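Local structure of ribosome-inactivating protein (Lychnis chalcedonica, 2G5X) at residues 1-6 / 49-54; 57-62 / 145-150; 71-76 / 84-89; 138-143 / 158-163. The protein is a plant ribosome-inactivating protein, lychnin, a single chain that folds into a mixed beta sheet packed against a largely helical body. One frame throughout, in Å; residues are numbered along the deposited sequence.

Interaction 1 of 4, residues 1-6 / 49-54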
loop_
_atom_site.group_PDB
_atom_site.type_symbol
_atom_site.label_atom_id
_atom_site.label_comp_id
_atom_site.label_asym_id
_atom_site.label_seq_id
_atom_site.Cartn_x
_atom_site.Cartn_y
_atom_site.Cartn_z
ATOM N N ARG A 1 13.405 7.777 -2.225
ATOM C CA ARG A 1 12.265 6.826 -2.321
ATOM C C ARG A 1 11.818 6.413 -0.926
ATOM O O ARG A 1 12.645 6.059 -0.081
ATOM C CB ARG A 1 12.685 5.580 -3.108
ATOM C CG ARG A 1 11.563 4.573 -3.332
ATOM C CD ARG A 1 12.081 3.291 -3.978
ATOM N NE ARG A 1 12.695 3.524 -5.285
ATOM C CZ ARG A 1 13.294 2.577 -6.003
ATOM N NH1 ARG A 1 13.359 1.335 -5.544
ATOM N NH2 ARG A 1 13.831 2.871 -7.181
ATOM N N PRO A 2 10.504 6.467 -0.658
ATOM C CA PRO A 2 10.005 6.076 0.662
ATOM C C PRO A 2 10.458 4.648 0.952
ATOM O O PRO A 2 10.324 3.766 0.102
ATOM C CB PRO A 2 8.493 6.183 0.500
ATOM C CG PRO A 2 8.346 7.303 -0.490
ATOM C CD PRO A 2 9.408 6.961 -1.509
ATOM N N SER A 3 11.003 4.424 2.142
ATOM C CA SER A 3 11.478 3.097 2.510
ATOM C C SER A 3 11.181 2.792 3.968
ATOM O O SER A 3 11.267 3.671 4.829
ATOM C CB SER A 3 12.986 2.994 2.265
ATOM O OG SER A 3 13.478 1.703 2.581
ATOM N N TRP A 4 10.820 1.543 4.241
ATOM C CA TRP A 4 10.539 1.127 5.608
ATOM C C TRP A 4 11.120 -0.247 5.887
ATOM O O TRP A 4 10.829 -1.214 5.179
ATOM C CB TRP A 4 9.027 1.097 5.884
ATOM C CG TRP A 4 8.689 0.721 7.320
ATOM C CD1 TRP A 4 9.320 1.162 8.453
ATOM C CD2 TRP A 4 7.647 -0.161 7.764
ATOM N NE1 TRP A 4 8.740 0.607 9.571
ATOM C CE2 TRP A 4 7.712 -0.208 9.178
ATOM C CE3 TRP A 4 6.665 -0.914 7.108
ATOM C CZ2 TRP A 4 6.832 -0.983 9.946
ATOM C CZ3 TRP A 4 5.786 -1.687 7.873
ATOM C CH2 TRP A 4 5.879 -1.713 9.277
ATOM N N THR A 5 11.972 -0.322 6.903
ATOM C CA THR A 5 12.534 -1.597 7.303
ATOM C C THR A 5 11.441 -2.123 8.229
ATOM O O THR A 5 11.195 -1.571 9.304
ATOM C CB THR A 5 13.867 -1.417 8.056
ATOM O OG1 THR A 5 14.851 -0.907 7.150
ATOM C CG2 THR A 5 14.355 -2.747 8.619
ATOM N N VAL A 6 10.762 -3.173 7.782
ATOM C CA VAL A 6 9.657 -3.757 8.530
ATOM C C VAL A 6 10.117 -4.226 9.906
ATOM O O VAL A 6 10.624 -5.339 10.062
ATOM C CB VAL A 6 9.039 -4.924 7.738
ATOM C CG1 VAL A 6 7.817 -5.453 8.456
ATOM C CG2 VAL A 6 8.664 -4.447 6.328
ATOM N N ASN A 49 9.876 1.011 -0.889
ATOM C CA ASN A 49 10.756 -0.103 -0.548
ATOM C C ASN A 49 10.407 -0.687 0.818
ATOM O O ASN A 49 10.277 0.049 1.794
ATOM C CB ASN A 49 12.218 0.354 -0.499
ATOM C CG ASN A 49 12.893 0.332 -1.857
ATOM O OD1 ASN A 49 12.253 0.136 -2.885
ATOM N ND2 ASN A 49 14.206 0.544 -1.860
ATOM N N LEU A 50 10.235 -2.005 0.875
ATOM C CA LEU A 50 9.982 -2.697 2.136
ATOM C C LEU A 50 11.242 -3.551 2.314
ATOM O O LEU A 50 11.623 -4.296 1.410
ATOM C CB LEU A 50 8.737 -3.595 2.046
ATOM C CG LEU A 50 7.366 -2.912 1.926
ATOM C CD1 LEU A 50 6.260 -3.975 1.960
ATOM C CD2 LEU A 50 7.171 -1.921 3.071
ATOM N N VAL A 51 11.896 -3.430 3.464
ATOM C CA VAL A 51 13.132 -4.173 3.721
ATOM C C VAL A 51 13.044 -5.014 4.990
ATOM O O VAL A 51 12.539 -4.545 6.007
ATOM C CB VAL A 51 14.331 -3.199 3.881
ATOM C CG1 VAL A 51 15.629 -3.985 4.042
ATOM C CG2 VAL A 51 14.411 -2.262 2.684
ATOM N N LEU A 52 13.528 -6.255 4.932
ATOM C CA LEU A 52 13.516 -7.115 6.111
ATOM C C LEU A 52 14.785 -6.846 6.910
ATOM O O LEU A 52 15.882 -6.827 6.358
ATOM C CB LEU A 52 13.481 -8.594 5.724
ATOM C CG LEU A 52 12.216 -9.115 5.048
ATOM C CD1 LEU A 52 12.367 -10.615 4.816
ATOM C CD2 LEU A 52 11.001 -8.824 5.916
ATOM N N PRO A 53 14.648 -6.640 8.224
ATOM C CA PRO A 53 15.822 -6.374 9.055
ATOM C C PRO A 53 16.790 -7.553 9.171
ATOM O O PRO A 53 17.991 -7.354 9.354
ATOM C CB PRO A 53 15.207 -5.991 10.401
ATOM C CG PRO A 53 13.946 -6.811 10.435
ATOM C CD PRO A 53 13.412 -6.646 9.030
ATOM N N PHE A 54 16.266 -8.770 9.045
ATOM C CA PHE A 54 17.078 -9.982 9.180
ATOM C C PHE A 54 18.158 -10.207 8.129
ATOM O O PHE A 54 19.324 -10.433 8.461
ATOM C CB PHE A 54 16.184 -11.228 9.190
ATOM C CG PHE A 54 14.948 -11.091 10.023
ATOM C CD1 PHE A 54 13.717 -10.856 9.422
ATOM C CD2 PHE A 54 15.010 -11.204 11.407
ATOM C CE1 PHE A 54 12.562 -10.737 10.185
ATOM C CE2 PHE A 54 13.859 -11.085 12.185
ATOM C CZ PHE A 54 12.632 -10.851 11.569
HETATM O O HOH W 1 15.584 0.954 0.818
#

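Interaction 2 of 4, residues 57-62 / 145-150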
loop_
_atom_site.group_PDB
_atom_site.type_symbol
_atom_site.label_atom_id
_atom_site.label_comp_id
_atom_site.label_asym_id
_atom_site.label_seq_id
_atom_site.Cartn_x
_atom_site.Cartn_y
_atom_site.Cartn_z
ATOM N N ASN A 57 16.772 -8.304 2.654
ATOM C CA ASN A 57 16.103 -8.544 1.375
ATOM C C ASN A 57 15.121 -7.393 1.157
ATOM O O ASN A 57 14.509 -6.899 2.107
ATOM C CB ASN A 57 15.345 -9.879 1.378
ATOM C CG ASN A 57 16.275 -11.087 1.392
ATOM O OD1 ASN A 57 17.460 -10.985 1.063
ATOM N ND2 ASN A 57 15.733 -12.242 1.759
ATOM N N THR A 58 14.957 -6.985 -0.096
ATOM C CA THR A 58 14.084 -5.863 -0.418
ATOM C C THR A 58 13.062 -6.135 -1.516
ATOM O O THR A 58 13.378 -6.750 -2.535
ATOM C CB THR A 58 14.929 -4.638 -0.857
ATOM O OG1 THR A 58 15.831 -4.277 0.197
ATOM C CG2 THR A 58 14.037 -3.448 -1.183
ATOM N N ILE A 59 11.831 -5.686 -1.283
ATOM C CA ILE A 59 10.755 -5.790 -2.265
ATOM C C ILE A 59 10.267 -4.361 -2.490
ATOM O O ILE A 59 10.006 -3.632 -1.531
ATOM C CB ILE A 59 9.575 -6.656 -1.765
ATOM C CG1 ILE A 59 9.979 -8.133 -1.768
ATOM C CG2 ILE A 59 8.355 -6.445 -2.665
ATOM C CD1 ILE A 59 8.877 -9.080 -1.310
ATOM N N THR A 60 10.165 -3.955 -3.752
ATOM C CA THR A 60 9.718 -2.602 -4.081
ATOM C C THR A 60 8.284 -2.614 -4.608
ATOM O O THR A 60 7.996 -3.239 -5.624
ATOM C CB THR A 60 10.646 -1.957 -5.144
ATOM O OG1 THR A 60 11.997 -1.961 -4.662
ATOM C CG2 THR A 60 10.220 -0.518 -5.432
ATOM N N LEU A 61 7.391 -1.923 -3.902
ATOM C CA LEU A 61 5.985 -1.841 -4.290
ATOM C C LEU A 61 5.753 -0.657 -5.221
ATOM O O LEU A 61 6.405 0.377 -5.087
ATOM C CB LEU A 61 5.102 -1.653 -3.053
ATOM C CG LEU A 61 5.205 -2.656 -1.904
ATOM C CD1 LEU A 61 4.319 -2.197 -0.746
ATOM C CD2 LEU A 61 4.780 -4.028 -2.387
ATOM N N ALA A 62 4.809 -0.800 -6.149
ATOM C CA ALA A 62 4.485 0.279 -7.081
ATOM C C ALA A 62 3.015 0.668 -6.949
ATOM O O ALA A 62 2.129 -0.162 -7.149
ATOM C CB ALA A 62 4.787 -0.148 -8.514
ATOM N N THR A 145 8.606 -13.200 3.353
ATOM C CA THR A 145 9.474 -14.368 3.203
ATOM C C THR A 145 8.919 -15.443 2.265
ATOM O O THR A 145 9.679 -16.133 1.585
ATOM C CB THR A 145 9.764 -14.998 4.581
ATOM O OG1 THR A 145 10.433 -14.037 5.401
ATOM C CG2 THR A 145 10.647 -16.233 4.439
ATOM N N ALA A 146 7.600 -15.578 2.223
ATOM C CA ALA A 146 6.974 -16.577 1.363
ATOM C C ALA A 146 6.935 -16.135 -0.097
ATOM O O ALA A 146 6.586 -16.918 -0.979
ATOM C CB ALA A 146 5.559 -16.874 1.854
ATOM N N VAL A 147 7.306 -14.884 -0.347
ATOM C CA VAL A 147 7.289 -14.338 -1.700
ATOM C C VAL A 147 8.656 -14.038 -2.314
ATOM O O VAL A 147 8.972 -14.513 -3.406
ATOM C CB VAL A 147 6.436 -13.046 -1.747
ATOM C CG1 VAL A 147 6.591 -12.354 -3.097
ATOM C CG2 VAL A 147 4.978 -13.389 -1.494
ATOM N N TYR A 148 9.468 -13.252 -1.618
ATOM C CA TYR A 148 10.774 -12.866 -2.141
ATOM C C TYR A 148 11.652 -13.981 -2.722
ATOM O O TYR A 148 12.005 -14.946 -2.041
ATOM C CB TYR A 148 11.559 -12.096 -1.071
ATOM C CG TYR A 148 12.932 -11.657 -1.530
ATOM C CD1 TYR A 148 14.033 -12.505 -1.404
ATOM C CD2 TYR A 148 13.126 -10.407 -2.118
ATOM C CE1 TYR A 148 15.294 -12.121 -1.853
ATOM C CE2 TYR A 148 14.384 -10.012 -2.575
ATOM C CZ TYR A 148 15.461 -10.875 -2.439
ATOM O OH TYR A 148 16.703 -10.502 -2.897
ATOM N N GLY A 149 11.992 -13.827 -4.001
ATOM C CA GLY A 149 12.852 -14.775 -4.691
ATOM C C GLY A 149 12.370 -16.201 -4.872
ATOM O O GLY A 149 13.168 -17.086 -5.192
ATOM N N LYS A 150 11.077 -16.443 -4.696
ATOM C CA LYS A 150 10.567 -17.802 -4.840
ATOM C C LYS A 150 9.560 -17.962 -5.972
ATOM O O LYS A 150 9.297 -17.027 -6.731
ATOM C CB LYS A 150 9.920 -18.248 -3.529
ATOM C CG LYS A 150 10.869 -18.229 -2.341
ATOM C CD LYS A 150 10.159 -18.622 -1.061
ATOM C CE LYS A 150 11.132 -18.657 0.105
ATOM N NZ LYS A 150 10.463 -19.063 1.368
HETATM O O HOH W 2 17.016 -7.844 -1.902
#

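Interaction 3 of 4, residues 71-76 / 84-89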
loop_
_atom_site.group_PDB
_atom_site.type_symbol
_atom_site.label_atom_id
_atom_site.label_comp_id
_atom_site.label_asym_id
_atom_site.label_seq_id
_atom_site.Cartn_x
_atom_site.Cartn_y
_atom_site.Cartn_z
ATOM N N VAL A 71 -0.208 -1.805 -8.004
ATOM C CA VAL A 71 -0.239 -2.487 -9.298
ATOM C C VAL A 71 0.755 -3.639 -9.457
ATOM O O VAL A 71 0.675 -4.394 -10.427
ATOM C CB VAL A 71 -0.013 -1.490 -10.467
ATOM C CG1 VAL A 71 -1.074 -0.386 -10.427
ATOM C CG2 VAL A 71 1.389 -0.892 -10.388
ATOM N N GLY A 72 1.680 -3.782 -8.511
ATOM C CA GLY A 72 2.659 -4.856 -8.595
ATOM C C GLY A 72 3.871 -4.611 -7.714
ATOM O O GLY A 72 3.874 -3.679 -6.908
ATOM N N PHE A 73 4.902 -5.440 -7.865
ATOM C CA PHE A 73 6.121 -5.297 -7.071
ATOM C C PHE A 73 7.355 -5.877 -7.768
ATOM O O PHE A 73 7.245 -6.649 -8.721
ATOM C CB PHE A 73 5.954 -5.973 -5.704
ATOM C CG PHE A 73 5.821 -7.472 -5.774
ATOM C CD1 PHE A 73 4.574 -8.068 -5.928
ATOM C CD2 PHE A 73 6.949 -8.287 -5.709
ATOM C CE1 PHE A 73 4.450 -9.454 -6.017
ATOM C CE2 PHE A 73 6.840 -9.674 -5.797
ATOM C CZ PHE A 73 5.586 -10.260 -5.952
ATOM N N GLN A 74 8.528 -5.498 -7.270
ATOM C CA GLN A 74 9.803 -5.956 -7.818
ATOM C C GLN A 74 10.644 -6.687 -6.768
ATOM O O GLN A 74 10.796 -6.205 -5.648
ATOM C CB GLN A 74 10.588 -4.747 -8.350
ATOM C CG GLN A 74 12.074 -4.982 -8.583
ATOM C CD GLN A 74 12.818 -3.681 -8.837
ATOM O OE1 GLN A 74 12.820 -3.157 -9.952
ATOM N NE2 GLN A 74 13.436 -3.143 -7.793
ATOM N N ASP A 75 11.169 -7.859 -7.126
ATOM C CA ASP A 75 12.037 -8.623 -6.226
ATOM C C ASP A 75 13.205 -9.166 -7.059
ATOM O O ASP A 75 13.513 -8.598 -8.108
ATOM C CB ASP A 75 11.254 -9.746 -5.510
ATOM C CG ASP A 75 10.835 -10.876 -6.430
ATOM O OD1 ASP A 75 10.565 -10.624 -7.618
ATOM O OD2 ASP A 75 10.750 -12.025 -5.945
ATOM N N ARG A 76 13.871 -10.231 -6.611
ATOM C CA ARG A 76 14.997 -10.778 -7.379
ATOM C C ARG A 76 14.799 -12.219 -7.833
ATOM O O ARG A 76 14.339 -13.060 -7.067
ATOM C CB ARG A 76 16.299 -10.680 -6.576
ATOM C CG ARG A 76 16.897 -9.282 -6.538
ATOM C CD ARG A 76 18.255 -9.253 -5.847
ATOM N NE ARG A 76 18.795 -7.894 -5.791
ATOM C CZ ARG A 76 19.469 -7.303 -6.773
ATOM N NH1 ARG A 76 19.710 -7.945 -7.908
ATOM N NH2 ARG A 76 19.885 -6.053 -6.624
ATOM N N ARG A 84 13.534 -8.295 -10.959
ATOM C CA ARG A 84 12.428 -8.573 -11.880
ATOM C C ARG A 84 11.142 -7.826 -11.520
ATOM O O ARG A 84 10.763 -7.746 -10.350
ATOM C CB ARG A 84 12.145 -10.084 -11.926
ATOM C CG ARG A 84 11.686 -10.676 -10.599
ATOM C CD ARG A 84 11.481 -12.190 -10.660
ATOM N NE ARG A 84 11.126 -12.707 -9.340
ATOM C CZ ARG A 84 11.102 -13.993 -9.004
ATOM N NH1 ARG A 84 11.412 -14.927 -9.896
ATOM N NH2 ARG A 84 10.783 -14.343 -7.764
ATOM N N ALA A 85 10.475 -7.290 -12.539
ATOM C CA ALA A 85 9.227 -6.547 -12.353
ATOM C C ALA A 85 8.021 -7.471 -12.491
ATOM O O ALA A 85 7.850 -8.121 -13.521
ATOM C CB ALA A 85 9.133 -5.417 -13.378
ATOM N N ASN A 86 7.179 -7.508 -11.459
ATOM C CA ASN A 86 5.989 -8.363 -11.443
ATOM C C ASN A 86 4.700 -7.538 -11.366
ATOM O O ASN A 86 4.486 -6.809 -10.398
ATOM C CB ASN A 86 6.036 -9.299 -10.229
ATOM C CG ASN A 86 7.375 -9.996 -10.071
ATOM O OD1 ASN A 86 7.684 -10.947 -10.789
ATOM N ND2 ASN A 86 8.182 -9.517 -9.126
ATOM N N PHE A 87 3.837 -7.661 -12.371
ATOM C CA PHE A 87 2.572 -6.924 -12.375
ATOM C C PHE A 87 1.371 -7.835 -12.148
ATOM O O PHE A 87 1.374 -8.992 -12.572
ATOM C CB PHE A 87 2.372 -6.198 -13.706
ATOM C CG PHE A 87 3.331 -5.072 -13.931
ATOM C CD1 PHE A 87 4.379 -5.201 -14.837
ATOM C CD2 PHE A 87 3.196 -3.886 -13.218
ATOM C CE1 PHE A 87 5.286 -4.156 -15.031
ATOM C CE2 PHE A 87 4.094 -2.837 -13.403
ATOM C CZ PHE A 87 5.142 -2.972 -14.311
ATOM N N PHE A 88 0.346 -7.315 -11.475
ATOM C CA PHE A 88 -0.864 -8.095 -11.243
ATOM C C PHE A 88 -1.434 -8.444 -12.619
ATOM O O PHE A 88 -1.220 -7.715 -13.589
ATOM C CB PHE A 88 -1.878 -7.294 -10.413
ATOM C CG PHE A 88 -1.540 -7.224 -8.947
ATOM C CD1 PHE A 88 -1.415 -5.996 -8.301
ATOM C CD2 PHE A 88 -1.345 -8.390 -8.210
ATOM C CE1 PHE A 88 -1.100 -5.931 -6.941
ATOM C CE2 PHE A 88 -1.030 -8.337 -6.852
ATOM C CZ PHE A 88 -0.907 -7.105 -6.216
ATOM N N SER A 89 -2.153 -9.559 -12.700
ATOM C CA SER A 89 -2.708 -10.019 -13.967
ATOM C C SER A 89 -3.583 -9.015 -14.709
ATOM O O SER A 89 -3.630 -9.037 -15.938
ATOM C CB SER A 89 -3.493 -11.315 -13.755
ATOM O OG SER A 89 -4.634 -11.094 -12.945
#

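Interaction 4 of 4, residues 138-143 / 158-163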
loop_
_atom_site.group_PDB
_atom_site.type_symbol
_atom_site.label_atom_id
_atom_site.label_comp_id
_atom_site.label_asym_id
_atom_site.label_seq_id
_atom_site.Cartn_x
_atom_site.Cartn_y
_atom_site.Cartn_z
ATOM N N SER A 138 5.158 -8.692 12.345
ATOM C CA SER A 138 5.483 -10.106 12.187
ATOM C C SER A 138 4.721 -10.732 11.023
ATOM O O SER A 138 5.279 -11.520 10.261
ATOM C CB SER A 138 5.178 -10.868 13.477
ATOM O OG SER A 138 5.923 -10.329 14.555
ATOM N N SER A 139 3.449 -10.369 10.889
ATOM C CA SER A 139 2.613 -10.892 9.813
ATOM C C SER A 139 3.197 -10.515 8.454
ATOM O O SER A 139 3.277 -11.345 7.543
ATOM C CB SER A 139 1.190 -10.340 9.935
ATOM O OG SER A 139 0.612 -10.683 11.184
ATOM N N LEU A 140 3.602 -9.257 8.318
ATOM C CA LEU A 140 4.176 -8.789 7.065
ATOM C C LEU A 140 5.524 -9.455 6.776
ATOM O O LEU A 140 5.815 -9.801 5.629
ATOM C CB LEU A 140 4.325 -7.261 7.090
ATOM C CG LEU A 140 4.904 -6.621 5.828
ATOM C CD1 LEU A 140 4.127 -7.080 4.595
ATOM C CD2 LEU A 140 4.856 -5.102 5.967
ATOM N N GLN A 141 6.345 -9.646 7.806
ATOM C CA GLN A 141 7.644 -10.289 7.601
ATOM C C GLN A 141 7.459 -11.716 7.086
ATOM O O GLN A 141 8.177 -12.160 6.190
ATOM C CB GLN A 141 8.455 -10.316 8.903
ATOM C CG GLN A 141 8.850 -8.940 9.433
ATOM C CD GLN A 141 9.580 -9.021 10.763
ATOM O OE1 GLN A 141 9.404 -9.976 11.516
ATOM N NE2 GLN A 141 10.389 -8.012 11.063
ATOM N N THR A 142 6.488 -12.425 7.651
ATOM C CA THR A 142 6.215 -13.801 7.248
ATOM C C THR A 142 5.727 -13.864 5.804
ATOM O O THR A 142 6.179 -14.709 5.022
ATOM C CB THR A 142 5.159 -14.454 8.169
ATOM O OG1 THR A 142 5.687 -14.562 9.499
ATOM C CG2 THR A 142 4.789 -15.838 7.663
ATOM N N ALA A 143 4.812 -12.964 5.448
ATOM C CA ALA A 143 4.266 -12.937 4.092
ATOM C C ALA A 143 5.364 -12.593 3.086
ATOM O O ALA A 143 5.415 -13.144 1.987
ATOM C CB ALA A 143 3.127 -11.923 4.009
ATOM N N ALA A 158 -1.141 -12.938 -2.960
ATOM C CA ALA A 158 -2.338 -12.223 -2.514
ATOM C C ALA A 158 -2.275 -11.801 -1.046
ATOM O O ALA A 158 -2.677 -10.691 -0.696
ATOM C CB ALA A 158 -3.578 -13.083 -2.753
ATOM N N LYS A 159 -1.774 -12.686 -0.189
ATOM C CA LYS A 159 -1.675 -12.388 1.235
ATOM C C LYS A 159 -0.684 -11.258 1.480
ATOM O O LYS A 159 -0.966 -10.329 2.239
ATOM C CB LYS A 159 -1.248 -13.640 2.001
ATOM C CG LYS A 159 -2.322 -14.702 2.100
ATOM C CD LYS A 159 -2.070 -15.597 3.303
ATOM C CE LYS A 159 -1.784 -14.791 4.554
ATOM N NZ LYS A 159 -1.911 -15.652 5.764
ATOM N N PHE A 160 0.473 -11.339 0.828
ATOM C CA PHE A 160 1.504 -10.315 0.956
ATOM C C PHE A 160 0.953 -8.962 0.498
ATOM O O PHE A 160 1.176 -7.937 1.141
ATOM C CB PHE A 160 2.727 -10.694 0.108
ATOM C CG PHE A 160 3.728 -9.581 -0.046
ATOM C CD1 PHE A 160 4.441 -9.112 1.050
ATOM C CD2 PHE A 160 3.939 -8.986 -1.286
ATOM C CE1 PHE A 160 5.351 -8.063 0.916
ATOM C CE2 PHE A 160 4.848 -7.933 -1.430
ATOM C CZ PHE A 160 5.553 -7.473 -0.326
ATOM N N ALA A 161 0.230 -8.967 -0.615
ATOM C CA ALA A 161 -0.348 -7.739 -1.159
ATOM C C ALA A 161 -1.393 -7.107 -0.235
ATOM O O ALA A 161 -1.387 -5.899 -0.018
ATOM C CB ALA A 161 -0.967 -8.019 -2.526
ATOM N N LEU A 162 -2.293 -7.923 0.305
ATOM C CA LEU A 162 -3.334 -7.408 1.190
ATOM C C LEU A 162 -2.772 -6.803 2.471
ATOM O O LEU A 162 -3.241 -5.759 2.924
ATOM C CB LEU A 162 -4.333 -8.516 1.528
ATOM C CG LEU A 162 -5.323 -8.866 0.417
ATOM C CD1 LEU A 162 -6.084 -10.131 0.783
ATOM C CD2 LEU A 162 -6.283 -7.701 0.202
ATOM N N ILE A 163 -1.766 -7.449 3.055
ATOM C CA ILE A 163 -1.167 -6.926 4.275
ATOM C C ILE A 163 -0.476 -5.600 3.962
ATOM O O ILE A 163 -0.576 -4.638 4.730
ATOM C CB ILE A 163 -0.143 -7.916 4.874
ATOM C CG1 ILE A 163 -0.853 -9.207 5.303
ATOM C CG2 ILE A 163 0.545 -7.282 6.077
ATOM C CD1 ILE A 163 0.101 -10.318 5.751
#

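Interaction 1 of 4, residues 1-6 / 49-54
N49 faces R1 and S3 across two parallel strands. Its CB lies against the S3 hydroxyl, with OG of S3 3.6 Å from CB of N49. CG, set beside its own backbone N (chi1 -85°), comes alongside CD of R1. At the tip OD1 takes a hydrogen bond from R1, NH1 to OD1 being 3.1 Å; the oxygen lies in the guanidinium plane, while the amide and guanidinium planes stand 88° apart. OD1 also bonds T60 OG1, and R1 NH2 forms a salt bridge with D105. The other branch, ND2, gives a proton to a water that lies 2.8 Å from S3 OG. Strands 3-5 and 45-51, joined through helix 10-25, form a beta-alpha-beta unit at one side of the mixed sheet, and their segment axes are only 13° from parallel. Four backbone bonds hold the register: N49 N to P2 O (3.0 Å), W4 N to N49 O (2.9 Å), V51 N to W4 O and V6 N to V51 O. On the face bearing W4 and L50, CD2 of L50 meets the indole at its edge, 4.2 Å from CE3 of W4. Where strand 49-51 has ended, CB of P53 packs on CG2 of T5, 3.8 Å away.

Interaction 2 of 4, residues 57-62 / 145-150
The ring of Y148 lies flat against the side chain of N57, a stack of an amide on an aromatic face whose planes are 12° apart. CB of N57 sits 3.8 Å from the ring centroid, a CH-pi contact over the middle of the face; the amide then extends over the CD1-CE1 side, where CG of N57 is 3.5 Å from CE1 of Y148. Two torsions produce this overlap: N57 turns CG beside its backbone N (chi1 -70°), while Y148 carries its ring trans to its own N (chi1 180°), reaching from the turn to N57, just before strand 58-64. At the ring edge CE2 of Y148 is 3.4 Å from the carbonyl O of T58, and CG1 of I59 lies in the ring plane, 3.9 Å from CD2 of Y148. The extended I59 chain runs past the tyrosine in the opposite direction, its CD1 4.4 Å from CG1 of V147. A water accepts from T58 N and is 2.9 Å from Y148 OH, bridging backbone and phenol. The type II turn V147 to K150, which follows helix 137-145, lies against the start of strand 58-64, with R76 of strand 69-76 beside Y148 and F160 of helix 154-173 touching both I59 and V147.

Interaction 3 of 4, residues 71-76 / 84-89
D75 and R84 form a side-on salt bridge: NE of R84 is 2.8 Å from OD1 of D75, and NH2 of R84 is 2.9 Å from OD2 of D75, both nitrogens on the syn sides of the carboxylate but somewhat out of its plane. The pair joins strands 69-76 and 83-87 of an antiparallel beta hairpin. OD1 is shared, since ND2 of N86 bonds it at 3.0 Å from the other face of the carboxylate plane to that used by NE. OD2 also accepts from G149 N, and R84 NH2 reaches K150 O, so the loop beyond helix 137-145 is tied to this pair. N86 grips the facing strand twice: its backbone N (2.9 Å) and its ND2 (3.0 Å) converge on O of F73 from opposite faces of that carbonyl. Backbone bonds complete the pairing at F73-N86 and D75-R84, and F88 N extends it to V71 O. G72 lies close to the opposite strand, its CA 3.2 Å from O of N86 in a CA-H...O contact. Farther out, CB of N86 lies over one face of the F73 ring, with CE2 of F73 3.6 Å from ND2 of N86. At the far end CD1 of F88 comes 3.4 Å from O of V71.

Interaction 4 of 4, residues 138-143 / 158-163
A143 and F160 mark the close point of two antiparallel-running helices, 137-145 and 154-173, whose segment axes come within 9.2 Å at a crossing angle of -146°. Most contacts are apolar packing between side chains. The methyl CB of A143 sits 3.8 Å from CA of F160 and equally 3.8 Å from CD1 of I163, touching two residues three positions apart; so small a side chain is consistent with the close backbone approach, A143 CA to F160 CA 4.9 Å. L140 packs beside it. Its CG is trans to the backbone N (chi1 -179°), which swings CD1 to the facing helix, 3.9 Å from CG2 of I163 and 4.0 Å from CE1 of F160. The L140 and I163 chains slide past each other in opposite directions, whereas L140 meets the phenyl group at a slant. The second kind is methyl against carbonyl: I163, with CG1 beside its N (chi1 -64°), lays CD1 3.8 Å from O of S139, an oxygen already bonded by A143 N within its own helix. Beyond the pair, F160 passes on to I59 and L61 of strand 58-64. With no polar bond between these segments, helix-to-helix adhesion here rests on van der Waals contact of buried apolar groups.

Interactions 1, 2 and 3 follow one another across the mixed sheet, and interaction 4 covers it from the helical side. Interactions 1 and 2 meet where L50 N lies 2.9 Å from I59 O, joining strands 45-51 and 58-64. From there T60 O, 2.8 Å from Q74 N, carries the sheet on to interaction 3, whose D75 OD2 also takes G149 N of interaction 2 at 2.9 Å. The helices touch each strand contact: Q141 NE2 lies 2.9 Å from V6 O of interaction 1, F160 CZ 3.8 Å from I59 CG2 of interaction 2, and A161 CB 3.8 Å from F88 CZ of interaction 3. Centres of interactions 1 and 3 lie about 17 Å apart.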